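Local coordinates for protein DNA polymerase (Bacillus phage phi29, PDB 2PYJ) that replicates viral DNA from a protein primer with high processivity and strand displacement, and proofreads with a 3'-5' exonuclease activity, at residues K209-L214 / P424-M429; P268-G273 / S349-K354; C290-K295 / E314-S319; E486-R491 / D503-E508. The protein carries 2 engineered substitutions. All coordinates share one frame; numbering follows the deposited sequence.

Overall arrangement
Beyond the N-terminal exonuclease region, the chain enters contact 1 at 209-214, at the end of helix 204-210, and returns to it more than 200 residues later at the start of helix 427-447. This long loop encloses contacts 2 and 3. Contact 2 pairs strands 267-272 and 340-356, and contact 3, nested inside it, closes a shorter loop after strand 283-294; strands 340-356 and 283-294 are neighbours in one sheet. Contacts 1 and 2 touch, Leu214 packing on Pro268 and Pro428 on Phe353. Contact 4 follows in series, closing a short loop between strands 483-489 and 499-506 in another sheet, its centre about 44 Å from that of contact 1.

Contact 1 (K209-L214 / P424-M429)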
loop_
_atom_site.group_PDB
_atom_site.type_symbol
_atom_site.label_atom_id
_atom_site.label_comp_id
_atom_site.label_asym_id
_atom_site.label_seq_id
_atom_site.Cartn_x
_atom_site.Cartn_y
_atom_site.Cartn_z
ATOM N N LYS G 209 -8.587 -1.393 -26.528
ATOM C CA LYS G 209 -7.712 -1.637 -27.675
ATOM C C LYS G 209 -6.223 -1.728 -27.293
ATOM O O LYS G 209 -5.534 -2.657 -27.701
ATOM C CB LYS G 209 -7.900 -0.535 -28.710
ATOM C CG LYS G 209 -7.256 -0.847 -30.044
ATOM C CD LYS G 209 -7.070 0.387 -30.857
ATOM C CE LYS G 209 -6.370 0.066 -32.150
ATOM N NZ LYS G 209 -5.918 1.284 -32.786
ATOM N N VAL G 210 -5.754 -0.755 -26.510
ATOM C CA VAL G 210 -4.335 -0.610 -26.148
ATOM C C VAL G 210 -3.922 -1.562 -25.016
ATOM O O VAL G 210 -2.770 -2.020 -24.953
ATOM C CB VAL G 210 -4.036 0.860 -25.737
ATOM C CG1 VAL G 210 -2.604 1.029 -25.314
ATOM C CG2 VAL G 210 -4.362 1.825 -26.905
ATOM N N PHE G 211 -4.861 -1.854 -24.115
ATOM C CA PHE G 211 -4.596 -2.762 -23.002
ATOM C C PHE G 211 -5.583 -3.928 -23.017
ATOM O O PHE G 211 -6.459 -4.019 -22.150
ATOM C CB PHE G 211 -4.650 -2.011 -21.669
ATOM C CG PHE G 211 -3.715 -0.835 -21.597
ATOM C CD1 PHE G 211 -4.210 0.457 -21.398
ATOM C CD2 PHE G 211 -2.336 -1.013 -21.726
ATOM C CE1 PHE G 211 -3.337 1.554 -21.323
ATOM C CE2 PHE G 211 -1.457 0.081 -21.653
ATOM C CZ PHE G 211 -1.961 1.363 -21.453
ATOM N N PRO G 212 -5.434 -4.839 -23.995
ATOM C CA PRO G 212 -6.396 -5.925 -24.112
ATOM C C PRO G 212 -6.311 -6.900 -22.946
ATOM O O PRO G 212 -5.256 -7.049 -22.319
ATOM C CB PRO G 212 -6.008 -6.610 -25.431
ATOM C CG PRO G 212 -4.559 -6.296 -25.607
ATOM C CD PRO G 212 -4.379 -4.920 -25.023
ATOM N N THR G 213 -7.430 -7.546 -22.657
ATOM C CA THR G 213 -7.486 -8.544 -21.599
ATOM C C THR G 213 -6.793 -9.813 -22.091
ATOM O O THR G 213 -7.252 -10.447 -23.039
ATOM C CB THR G 213 -8.945 -8.839 -21.215
ATOM O OG1 THR G 213 -9.609 -7.601 -20.927
ATOM C CG2 THR G 213 -9.018 -9.765 -19.992
ATOM N N LEU G 214 -5.664 -10.148 -21.471
ATOM C CA LEU G 214 -4.949 -11.373 -21.798
ATOM C C LEU G 214 -5.626 -12.573 -21.148
ATOM O O LEU G 214 -6.259 -12.450 -20.090
ATOM C CB LEU G 214 -3.492 -11.309 -21.330
ATOM C CG LEU G 214 -2.579 -10.199 -21.870
ATOM C CD1 LEU G 214 -1.136 -10.544 -21.541
ATOM C CD2 LEU G 214 -2.761 -9.985 -23.364
ATOM N N PRO G 424 -7.634 -10.127 -15.837
ATOM C CA PRO G 424 -6.423 -9.306 -15.739
ATOM C C PRO G 424 -6.693 -7.896 -16.267
ATOM O O PRO G 424 -7.520 -7.730 -17.165
ATOM C CB PRO G 424 -5.436 -10.018 -16.672
ATOM C CG PRO G 424 -5.966 -11.372 -16.857
ATOM C CD PRO G 424 -7.435 -11.307 -16.697
ATOM N N VAL G 425 -6.028 -6.898 -15.694
ATOM C CA VAL G 425 -6.067 -5.546 -16.235
ATOM C C VAL G 425 -5.008 -5.513 -17.359
ATOM O O VAL G 425 -5.322 -5.824 -18.498
ATOM C CB VAL G 425 -5.846 -4.458 -15.132
ATOM C CG1 VAL G 425 -5.891 -3.048 -15.736
ATOM C CG2 VAL G 425 -6.898 -4.597 -14.006
ATOM N N TYR G 426 -3.755 -5.189 -17.040
ATOM C CA TYR G 426 -2.676 -5.314 -18.043
ATOM C C TYR G 426 -1.318 -5.474 -17.384
ATOM O O TYR G 426 -0.557 -4.519 -17.211
ATOM C CB TYR G 426 -2.689 -4.156 -19.056
ATOM C CG TYR G 426 -1.858 -4.456 -20.277
ATOM C CD1 TYR G 426 -2.295 -5.376 -21.235
ATOM C CD2 TYR G 426 -0.615 -3.847 -20.464
ATOM C CE1 TYR G 426 -1.521 -5.667 -22.365
ATOM C CE2 TYR G 426 0.163 -4.127 -21.582
ATOM C CZ TYR G 426 -0.295 -5.039 -22.528
ATOM O OH TYR G 426 0.477 -5.326 -23.620
ATOM N N THR G 427 -1.023 -6.718 -17.042
ATOM C CA THR G 427 0.128 -7.062 -16.221
ATOM C C THR G 427 1.504 -6.739 -16.860
ATOM O O THR G 427 2.423 -6.368 -16.136
ATOM C CB THR G 427 0.016 -8.525 -15.725
ATOM O OG1 THR G 427 -1.293 -8.721 -15.172
ATOM C CG2 THR G 427 1.062 -8.840 -14.637
ATOM N N PRO G 428 1.643 -6.837 -18.213
ATOM C CA PRO G 428 2.946 -6.414 -18.798
ATOM C C PRO G 428 3.381 -5.001 -18.418
ATOM O O PRO G 428 4.567 -4.756 -18.282
ATOM C CB PRO G 428 2.704 -6.504 -20.305
ATOM C CG PRO G 428 1.618 -7.517 -20.453
ATOM C CD PRO G 428 0.721 -7.320 -19.257
ATOM N N MET G 429 2.427 -4.082 -18.261
ATOM C CA MET G 429 2.741 -2.729 -17.814
ATOM C C MET G 429 3.380 -2.751 -16.419
ATOM O O MET G 429 4.341 -2.038 -16.166
ATOM C CB MET G 429 1.492 -1.838 -17.815
ATOM C CG MET G 429 1.319 -1.010 -19.059
ATOM S SD MET G 429 2.576 0.281 -19.159
ATOM C CE MET G 429 2.129 1.051 -20.724
HETATM O O HOH W 1 -7.376 -5.040 -19.866
HETATM O O HOH W 2 -4.609 -8.064 -19.943
#
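The ring of Phe211 meets that of Tyr426 obliquely, their planes 52° apart, with Phe211 CD2 3.5 Å from Tyr426 CD2 over one face of the tyrosine. Tyr426 CG stands anti to its own N (chi1 -164°), which carries the ring across to segment 209-214, where Pro212 O lies at its edge 3.6 Å from Tyr426 CD1. Pro428 CD, from the tyrosine's own segment 424-429, covers the other face, holding the ring between Phe211 and Pro428; the hydroxyl is bonded to Gly266 O. Met429, bent at chi2, brings CE to the edge of the Phe211 ring, 3.8 Å from Phe211 CE2. Pro424 CG sits 3.4 Å from Leu214 O. No direct hydrogen bond crosses; two waters donate to Val425 O, one also to Phe211 O, the other to Pro212 O while accepting from Leu214 N. This aromatic and proline packing with bridging waters joins the end of helix 204-210, in the region involved in DNA binding and in coordinating synthesis with degradation, to the start of polymerization-region helix 427-447.

Contact 2 (P268-G273 / S349-K354); sequences PIVFEG and SGLKFK
Pro268 and Phe353 lie side by side, with Pro268 CB over a face of the phenylalanine ring in a CH-pi contact, 3.5 Å from Phe353 CE2. Next to them Val270 CG2 presses on Leu351 CD2 at 3.4 Å, tighter than usual for two methyl groups. On the other face of the sheet, the Phe271 ring folds over the opposite backbone: a chi1 of 63° tips it across the strand and onto Gly350, whose CA sits under the ring, 3.8 Å from the Phe271 centroid, in a second CH-pi contact. The ring lies directly on the glycine backbone, Gly350 C being 3.5 Å from the plane of the Phe271 ring. Lys352, also on this face, runs extended beside Ile269, its CG 4.0 Å from Ile269 CB.

The backbones form an antiparallel ladder. Ile269 and Lys352 exchange two hydrogen bonds, each 2.9 Å between N and O, and Phe271 and Gly350 make a second reciprocal pair, in which Phe271 N approaches Gly350 O from above the carbonyl plane. At the polar edge the Lys352 ammonium forms a salt bridge with Asp278. Strand 340-356 is bonded on its other side to strand 283-294, whose His284 and Gln286 touch Phe271, while Leu218 of helix 216-223 packs on Pro268 and Leu351.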
loop_
_atom_site.group_PDB
_atom_site.type_symbol
_atom_site.label_atom_id
_atom_site.label_comp_id
_atom_site.label_asym_id
_atom_site.label_seq_id
_atom_site.Cartn_x
_atom_site.Cartn_y
_atom_site.Cartn_z
ATOM N N PRO G 268 0.617 -9.723 -26.860
ATOM C CA PRO G 268 1.986 -10.202 -27.082
ATOM C C PRO G 268 2.058 -11.282 -28.143
ATOM O O PRO G 268 1.052 -11.934 -28.425
ATOM C CB PRO G 268 2.379 -10.791 -25.724
ATOM C CG PRO G 268 1.113 -11.209 -25.105
ATOM C CD PRO G 268 0.048 -10.253 -25.606
ATOM N N ILE G 269 3.243 -11.457 -28.735
ATOM C CA ILE G 269 3.510 -12.604 -29.593
ATOM C C ILE G 269 4.447 -13.585 -28.884
ATOM O O ILE G 269 5.509 -13.201 -28.384
ATOM C CB ILE G 269 4.104 -12.190 -30.960
ATOM C CG1 ILE G 269 3.113 -11.290 -31.722
ATOM C CG2 ILE G 269 4.452 -13.447 -31.797
ATOM C CD1 ILE G 269 3.542 -10.963 -33.158
ATOM N N VAL G 270 4.039 -14.853 -28.852
ATOM C CA VAL G 270 4.850 -15.931 -28.299
ATOM C C VAL G 270 5.952 -16.333 -29.280
ATOM O O VAL G 270 5.695 -16.500 -30.464
ATOM C CB VAL G 270 3.984 -17.178 -27.999
ATOM C CG1 VAL G 270 4.832 -18.307 -27.475
ATOM C CG2 VAL G 270 2.877 -16.839 -27.012
ATOM N N PHE G 271 7.175 -16.478 -28.768
ATOM C CA PHE G 271 8.294 -17.027 -29.535
ATOM C C PHE G 271 8.973 -18.163 -28.757
ATOM O O PHE G 271 8.878 -18.237 -27.525
ATOM C CB PHE G 271 9.311 -15.925 -29.894
ATOM C CG PHE G 271 9.969 -15.271 -28.695
ATOM C CD1 PHE G 271 11.100 -15.844 -28.098
ATOM C CD2 PHE G 271 9.471 -14.074 -28.167
ATOM C CE1 PHE G 271 11.721 -15.241 -26.992
ATOM C CE2 PHE G 271 10.093 -13.473 -27.061
ATOM C CZ PHE G 271 11.222 -14.072 -26.478
ATOM N N GLU G 272 9.640 -19.053 -29.479
ATOM C CA GLU G 272 10.427 -20.128 -28.849
ATOM C C GLU G 272 11.900 -19.778 -28.932
ATOM O O GLU G 272 12.326 -19.058 -29.842
ATOM C CB GLU G 272 10.172 -21.483 -29.522
ATOM C CG GLU G 272 8.718 -21.958 -29.501
ATOM C CD GLU G 272 8.154 -22.100 -28.096
ATOM O OE1 GLU G 272 8.769 -22.811 -27.262
ATOM O OE2 GLU G 272 7.090 -21.500 -27.828
ATOM N N GLY G 273 12.677 -20.289 -27.984
ATOM C CA GLY G 273 14.109 -20.027 -27.935
ATOM C C GLY G 273 14.427 -18.584 -27.596
ATOM O O GLY G 273 13.701 -17.938 -26.850
ATOM N N SER G 349 12.003 -19.744 -24.216
ATOM C CA SER G 349 10.889 -19.140 -24.949
ATOM C C SER G 349 10.591 -17.818 -24.321
ATOM O O SER G 349 11.239 -17.427 -23.353
ATOM C CB SER G 349 9.632 -20.014 -24.880
ATOM O OG SER G 349 9.031 -19.936 -23.589
ATOM N N GLY G 350 9.597 -17.121 -24.860
ATOM C CA GLY G 350 9.148 -15.896 -24.250
ATOM C C GLY G 350 7.987 -15.232 -24.940
ATOM O O GLY G 350 7.284 -15.849 -25.748
ATOM N N LEU G 351 7.810 -13.958 -24.607
ATOM C CA LEU G 351 6.742 -13.118 -25.138
ATOM C C LEU G 351 7.337 -11.791 -25.543
ATOM O O LEU G 351 8.115 -11.208 -24.785
ATOM C CB LEU G 351 5.670 -12.870 -24.068
ATOM C CG LEU G 351 4.925 -14.086 -23.530
ATOM C CD1 LEU G 351 4.142 -13.725 -22.257
ATOM C CD2 LEU G 351 4.007 -14.666 -24.597
ATOM N N LYS G 352 6.970 -11.305 -26.734
ATOM C CA LYS G 352 7.382 -9.980 -27.180
ATOM C C LYS G 352 6.170 -9.064 -27.351
ATOM O O LYS G 352 5.068 -9.522 -27.655
ATOM C CB LYS G 352 8.219 -10.057 -28.469
ATOM C CG LYS G 352 7.482 -10.524 -29.736
ATOM C CD LYS G 352 8.435 -10.574 -30.927
ATOM C CE LYS G 352 7.734 -10.969 -32.224
ATOM N NZ LYS G 352 8.694 -11.040 -33.366
ATOM N N PHE G 353 6.397 -7.764 -27.172
ATOM C CA PHE G 353 5.330 -6.773 -27.132
ATOM C C PHE G 353 5.618 -5.578 -28.009
ATOM O O PHE G 353 6.759 -5.135 -28.112
ATOM C CB PHE G 353 5.164 -6.222 -25.711
ATOM C CG PHE G 353 4.823 -7.251 -24.693
ATOM C CD1 PHE G 353 5.825 -8.039 -24.117
ATOM C CD2 PHE G 353 3.503 -7.430 -24.287
ATOM C CE1 PHE G 353 5.513 -9.000 -23.167
ATOM C CE2 PHE G 353 3.179 -8.390 -23.316
ATOM C CZ PHE G 353 4.180 -9.177 -22.761
ATOM N N LYS G 354 4.555 -5.027 -28.590
ATOM C CA LYS G 354 4.572 -3.662 -29.094
ATOM C C LYS G 354 4.843 -2.727 -27.919
ATOM O O LYS G 354 4.525 -3.047 -26.758
ATOM C CB LYS G 354 3.228 -3.291 -29.744
ATOM C CG LYS G 354 2.847 -4.138 -30.956
ATOM C CD LYS G 354 1.523 -3.677 -31.588
ATOM C CE LYS G 354 0.310 -4.191 -30.820
ATOM N NZ LYS G 354 -0.979 -3.835 -31.496
#

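Contact 3 (C290-K295 / E314-S319)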
loop_
_atom_site.group_PDB
_atom_site.type_symbol
_atom_site.label_atom_id
_atom_site.label_comp_id
_atom_site.label_asym_id
_atom_site.label_seq_id
_atom_site.Cartn_x
_atom_site.Cartn_y
_atom_site.Cartn_z
ATOM N N CYS G 290 19.954 -20.644 -16.438
ATOM C CA CYS G 290 21.381 -20.325 -16.496
ATOM C C CYS G 290 22.081 -20.514 -15.156
ATOM O O CYS G 290 21.451 -20.811 -14.130
ATOM C CB CYS G 290 21.587 -18.871 -16.973
ATOM S SG CYS G 290 21.097 -17.601 -15.743
ATOM N N GLU G 291 23.400 -20.368 -15.191
ATOM C CA GLU G 291 24.213 -20.177 -13.989
ATOM C C GLU G 291 24.864 -18.814 -14.116
ATOM O O GLU G 291 24.957 -18.287 -15.219
ATOM C CB GLU G 291 25.243 -21.285 -13.862
ATOM C CG GLU G 291 24.606 -22.664 -13.911
ATOM C CD GLU G 291 25.576 -23.769 -13.662
ATOM O OE1 GLU G 291 25.832 -24.540 -14.600
ATOM O OE2 GLU G 291 26.082 -23.875 -12.534
ATOM N N PHE G 292 25.285 -18.223 -13.002
ATOM C CA PHE G 292 25.859 -16.871 -13.039
ATOM C C PHE G 292 26.872 -16.615 -11.937
ATOM O O PHE G 292 26.858 -17.272 -10.912
ATOM C CB PHE G 292 24.754 -15.791 -13.005
ATOM C CG PHE G 292 23.815 -15.914 -11.820
ATOM C CD1 PHE G 292 24.161 -15.374 -10.577
ATOM C CD2 PHE G 292 22.582 -16.568 -11.954
ATOM C CE1 PHE G 292 23.297 -15.491 -9.487
ATOM C CE2 PHE G 292 21.726 -16.686 -10.878
ATOM C CZ PHE G 292 22.084 -16.150 -9.641
ATOM N N GLU G 293 27.758 -15.649 -12.189
ATOM C CA GLU G 293 28.717 -15.151 -11.208
ATOM C C GLU G 293 28.770 -13.639 -11.316
ATOM O O GLU G 293 28.903 -13.106 -12.417
ATOM C CB GLU G 293 30.120 -15.722 -11.467
ATOM C CG GLU G 293 30.274 -17.202 -11.151
ATOM C CD GLU G 293 30.133 -17.526 -9.671
ATOM O OE1 GLU G 293 30.418 -16.652 -8.821
ATOM O OE2 GLU G 293 29.750 -18.670 -9.361
ATOM N N LEU G 294 28.674 -12.953 -10.176
ATOM C CA LEU G 294 28.773 -11.484 -10.119
ATOM C C LEU G 294 30.128 -10.994 -10.617
ATOM O O LEU G 294 31.162 -11.542 -10.229
ATOM C CB LEU G 294 28.582 -10.999 -8.678
ATOM C CG LEU G 294 28.447 -9.496 -8.438
ATOM C CD1 LEU G 294 27.198 -8.929 -9.111
ATOM C CD2 LEU G 294 28.417 -9.214 -6.940
ATOM N N LYS G 295 30.119 -9.956 -11.461
ATOM C CA LYS G 295 31.363 -9.335 -11.927
ATOM C C LYS G 295 31.952 -8.499 -10.806
ATOM O O LYS G 295 31.218 -7.835 -10.075
ATOM C CB LYS G 295 31.122 -8.447 -13.156
ATOM C CG LYS G 295 30.674 -9.208 -14.382
ATOM C CD LYS G 295 30.413 -8.288 -15.570
ATOM C CE LYS G 295 30.161 -9.094 -16.834
ATOM N NZ LYS G 295 29.654 -8.271 -17.940
ATOM N N GLU G 314 17.652 -12.367 -0.658
ATOM C CA GLU G 314 19.101 -12.232 -0.813
ATOM C C GLU G 314 19.522 -11.946 -2.247
ATOM O O GLU G 314 19.192 -12.698 -3.165
ATOM C CB GLU G 314 19.816 -13.484 -0.314
ATOM C CG GLU G 314 21.333 -13.363 -0.326
ATOM C CD GLU G 314 22.057 -14.663 0.027
ATOM O OE1 GLU G 314 21.414 -15.614 0.557
ATOM O OE2 GLU G 314 23.281 -14.724 -0.232
ATOM N N TYR G 315 20.276 -10.867 -2.420
ATOM C CA TYR G 315 20.881 -10.563 -3.705
ATOM C C TYR G 315 22.125 -11.420 -3.900
ATOM O O TYR G 315 23.066 -11.407 -3.079
ATOM C CB TYR G 315 21.116 -9.054 -3.863
ATOM C CG TYR G 315 19.815 -8.368 -4.190
ATOM C CD1 TYR G 315 19.056 -7.764 -3.194
ATOM C CD2 TYR G 315 19.294 -8.399 -5.485
ATOM C CE1 TYR G 315 17.842 -7.166 -3.486
ATOM C CE2 TYR G 315 18.073 -7.810 -5.780
ATOM C CZ TYR G 315 17.354 -7.195 -4.763
ATOM O OH TYR G 315 16.141 -6.606 -5.031
ATOM N N LEU G 316 22.090 -12.207 -4.969
ATOM C CA LEU G 316 23.012 -13.324 -5.154
ATOM C C LEU G 316 24.306 -12.951 -5.894
ATOM O O LEU G 316 24.278 -12.290 -6.926
ATOM C CB LEU G 316 22.300 -14.454 -5.894
ATOM C CG LEU G 316 21.057 -15.056 -5.233
ATOM C CD1 LEU G 316 20.371 -16.016 -6.190
ATOM C CD2 LEU G 316 21.417 -15.754 -3.890
ATOM N N LYS G 317 25.430 -13.398 -5.345
ATOM C CA LYS G 317 26.748 -13.279 -5.988
ATOM C C LYS G 317 26.957 -14.375 -7.034
ATOM O O LYS G 317 27.731 -14.219 -7.986
ATOM C CB LYS G 317 27.852 -13.390 -4.930
ATOM C CG LYS G 317 27.941 -12.207 -4.003
ATOM C CD LYS G 317 29.155 -12.312 -3.084
ATOM C CE LYS G 317 29.211 -11.142 -2.098
ATOM N NZ LYS G 317 27.976 -11.066 -1.253
ATOM N N SER G 318 26.278 -15.495 -6.830
ATOM C CA SER G 318 26.492 -16.699 -7.609
ATOM C C SER G 318 25.231 -17.534 -7.573
ATOM O O SER G 318 24.474 -17.485 -6.594
ATOM C CB SER G 318 27.650 -17.503 -7.002
ATOM O OG SER G 318 27.780 -18.794 -7.599
ATOM N N SER G 319 25.014 -18.317 -8.625
ATOM C CA SER G 319 23.950 -19.329 -8.623
ATOM C C SER G 319 24.319 -20.540 -7.712
ATOM O O SER G 319 23.481 -21.389 -7.430
ATOM C CB SER G 319 23.636 -19.776 -10.057
ATOM O OG SER G 319 24.820 -19.968 -10.809
HETATM O O HOH W 3 25.626 -22.379 -10.463
#
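Ser319 grips the backbone of Phe292 at both ends: its OG accepts from Phe292 N at 2.8 Å, and its N donates to Phe292 O at 3.1 Å. The serine also lies over one face of the Phe292 ring, with CB 3.9 Å from the ring centroid in a CH-pi contact and 17° from the ring normal. A chi1 near +60° (55°) turns the Phe292 ring back over the facing chain; Leu316 borders its edge, CD1 lying 3.9 Å from Phe292 CZ. One residue back from Ser319, and one residue on in the strand, Ser318 OG donates to Glu293 OE2 over 2.6 Å, meeting the oxygen from above the carboxylate plane. A bend at chi2 (-66°) brings the glutamate carboxylate to the serine, although its CB points away from the 314-319 segment. Leu294 N completes the set with a bond to Lys317 O of 2.7 Å.

In the next shell a water accepts from Ser319 OG and donates to Glu291 OE2, Ser318 OG is also bonded to Gly320 N, and the Lys317 ammonium forms a salt bridge with Asp235. The segment 314-319, without regular secondary structure, thus lies along the end of strand 283-294, bridged to it at Glu293 and Ser318. Backbone hydrogen bonds between Glu291 and Tyr343 and between Glu293 and Asp341 join that strand to strand 340-356, whose Tyr340 ring meets Phe292.

Contact 4 (E486-R491 / D503-E508); sequences ESTFKR and DIYMKE
Phe489 and Ile504 form an antiparallel, non-hydrogen-bonded pair where strand 483-489 meets strand 499-506, in the antiparallel palm sheet of this family B polymerase. Glu486 and Ser487 form a classic beta bulge opposite Val247 of strand 241-250; the chain turns a corner at Lys490, and the strand axes cross at 106°. Backbone bonds flank the pair: Tyr505 N donates to Thr488 O at 3.0 Å, and Lys490 N to Asp503 O at 2.7 Å, the latter nearly in line with the carbonyl. A water accepting from Thr488 N and donating to Tyr505 O adds a further link.

Among van der Waals contacts, Ile504 CG2 reaches Ser487 CB at 3.8 Å. Thr488 CG2 touches the Tyr505 ring at CD2, and the Lys490 methylenes cross the phenol at about a right angle, Lys490 CG 3.3 Å from Tyr505 OH. That hydroxyl makes a weak hydrogen bond to Glu244 OE2, and Tyr521 meets the ring edge-to-face.

The charged pair is Arg491 with Asp503. With chi1 at 56°, the extended arginine runs alongside the aspartate, while Phe543 makes a cation-pi contact with it. In the salt bridge Arg491 NE donates to Asp503 OD2 at 2.9 Å, within the guanidinium plane but from above the carboxylate plane.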
loop_
_atom_site.group_PDB
_atom_site.type_symbol
_atom_site.label_atom_id
_atom_site.label_comp_id
_atom_site.label_asym_id
_atom_site.label_seq_id
_atom_site.Cartn_x
_atom_site.Cartn_y
_atom_site.Cartn_z
ATOM N N GLU G 486 16.823 14.126 0.276
ATOM C CA GLU G 486 15.895 13.818 1.354
ATOM C C GLU G 486 16.452 14.245 2.702
ATOM O O GLU G 486 15.732 14.845 3.516
ATOM C CB GLU G 486 15.558 12.330 1.365
ATOM C CG GLU G 486 14.669 11.911 2.524
ATOM C CD GLU G 486 14.528 10.419 2.628
ATOM O OE1 GLU G 486 13.905 9.823 1.728
ATOM O OE2 GLU G 486 15.040 9.838 3.620
ATOM N N SER G 487 17.724 13.934 2.943
ATOM C CA SER G 487 18.362 14.289 4.209
ATOM C C SER G 487 19.865 14.186 4.160
ATOM O O SER G 487 20.444 13.557 3.255
ATOM C CB SER G 487 17.858 13.385 5.328
ATOM O OG SER G 487 18.292 12.050 5.123
ATOM N N THR G 488 20.488 14.826 5.143
ATOM C CA THR G 488 21.886 14.628 5.457
ATOM C C THR G 488 21.956 14.201 6.923
ATOM O O THR G 488 21.298 14.793 7.781
ATOM C CB THR G 488 22.697 15.906 5.221
ATOM O OG1 THR G 488 22.538 16.317 3.858
ATOM C CG2 THR G 488 24.168 15.673 5.500
ATOM N N PHE G 489 22.740 13.167 7.204
ATOM C CA PHE G 489 22.846 12.644 8.577
ATOM C C PHE G 489 24.262 12.731 9.151
ATOM O O PHE G 489 25.248 12.727 8.414
ATOM C CB PHE G 489 22.247 11.224 8.689
ATOM C CG PHE G 489 22.852 10.203 7.755
ATOM C CD1 PHE G 489 24.112 9.653 8.009
ATOM C CD2 PHE G 489 22.140 9.748 6.652
ATOM C CE1 PHE G 489 24.661 8.692 7.157
ATOM C CE2 PHE G 489 22.678 8.777 5.798
ATOM C CZ PHE G 489 23.942 8.248 6.055
ATOM N N LYS G 490 24.336 12.852 10.474
ATOM C CA LYS G 490 25.598 12.958 11.194
ATOM C C LYS G 490 26.174 11.566 11.434
ATOM O O LYS G 490 27.384 11.366 11.386
ATOM C CB LYS G 490 25.373 13.686 12.525
ATOM C CG LYS G 490 26.640 13.983 13.336
ATOM C CD LYS G 490 26.328 14.930 14.492
ATOM C CE LYS G 490 27.561 15.250 15.315
ATOM N NZ LYS G 490 27.270 16.254 16.384
ATOM N N ARG G 491 25.289 10.613 11.714
ATOM C CA ARG G 491 25.656 9.204 11.848
ATOM C C ARG G 491 24.463 8.306 11.517
ATOM O O ARG G 491 23.307 8.761 11.511
ATOM C CB ARG G 491 26.214 8.882 13.249
ATOM C CG ARG G 491 25.302 9.236 14.418
ATOM C CD ARG G 491 25.805 8.606 15.708
ATOM N NE ARG G 491 24.888 8.848 16.821
ATOM C CZ ARG G 491 24.992 8.304 18.032
ATOM N NH1 ARG G 491 25.986 7.471 18.318
ATOM N NH2 ARG G 491 24.091 8.591 18.957
ATOM N N ASP G 503 20.823 9.758 12.595
ATOM C CA ASP G 503 20.765 11.053 13.286
ATOM C C ASP G 503 20.836 12.134 12.219
ATOM O O ASP G 503 21.909 12.399 11.677
ATOM C CB ASP G 503 21.936 11.220 14.264
ATOM C CG ASP G 503 21.623 10.715 15.674
ATOM O OD1 ASP G 503 20.439 10.435 15.994
ATOM O OD2 ASP G 503 22.577 10.612 16.473
ATOM N N ILE G 504 19.696 12.762 11.932
ATOM C CA ILE G 504 19.575 13.688 10.796
ATOM C C ILE G 504 19.768 15.156 11.213
ATOM O O ILE G 504 19.219 15.594 12.223
ATOM C CB ILE G 504 18.206 13.512 10.093
ATOM C CG1 ILE G 504 18.067 12.075 9.551
ATOM C CG2 ILE G 504 18.037 14.548 8.983
ATOM C CD1 ILE G 504 16.646 11.684 9.143
ATOM N N TYR G 505 20.564 15.895 10.432
ATOM C CA TYR G 505 20.754 17.333 10.650
ATOM C C TYR G 505 19.462 18.077 10.354
ATOM O O TYR G 505 18.877 17.902 9.282
ATOM C CB TYR G 505 21.849 17.890 9.744
ATOM C CG TYR G 505 23.237 17.391 10.025
ATOM C CD1 TYR G 505 23.951 17.841 11.137
ATOM C CD2 TYR G 505 23.859 16.493 9.164
ATOM C CE1 TYR G 505 25.244 17.392 11.390
ATOM C CE2 TYR G 505 25.145 16.043 9.405
ATOM C CZ TYR G 505 25.832 16.491 10.515
ATOM O OH TYR G 505 27.108 16.040 10.751
ATOM N N MET G 506 19.025 18.908 11.300
ATOM C CA MET G 506 17.791 19.689 11.143
ATOM C C MET G 506 18.019 21.164 11.443
ATOM O O MET G 506 18.940 21.522 12.169
ATOM C CB MET G 506 16.690 19.145 12.057
ATOM C CG MET G 506 16.351 17.684 11.838
ATOM S SD MET G 506 15.630 17.304 10.232
ATOM C CE MET G 506 13.950 17.893 10.448
ATOM N N LYS G 507 17.169 22.012 10.871
ATOM C CA LYS G 507 17.187 23.450 11.145
ATOM C C LYS G 507 15.765 23.951 11.396
ATOM O O LYS G 507 14.825 23.537 10.713
ATOM C CB LYS G 507 17.816 24.216 9.980
ATOM C CG LYS G 507 18.250 25.633 10.344
ATOM C CD LYS G 507 18.575 26.469 9.116
ATOM C CE LYS G 507 19.087 27.838 9.518
ATOM N NZ LYS G 507 19.281 28.733 8.345
ATOM N N GLU G 508 15.612 24.843 12.374
ATOM C CA GLU G 508 14.300 25.400 12.701
ATOM C C GLU G 508 14.079 26.680 11.904
ATOM O O GLU G 508 14.873 27.619 12.000
ATOM C CB GLU G 508 14.183 25.692 14.210
ATOM C CG GLU G 508 12.830 25.296 14.868
ATOM C CD GLU G 508 11.598 25.829 14.132
ATOM O OE1 GLU G 508 11.136 25.166 13.174
ATOM O OE2 GLU G 508 11.079 26.896 14.529
HETATM O O HOH W 4 19.089 16.793 6.823
HETATM O O HOH W 5 20.843 9.567 18.553
#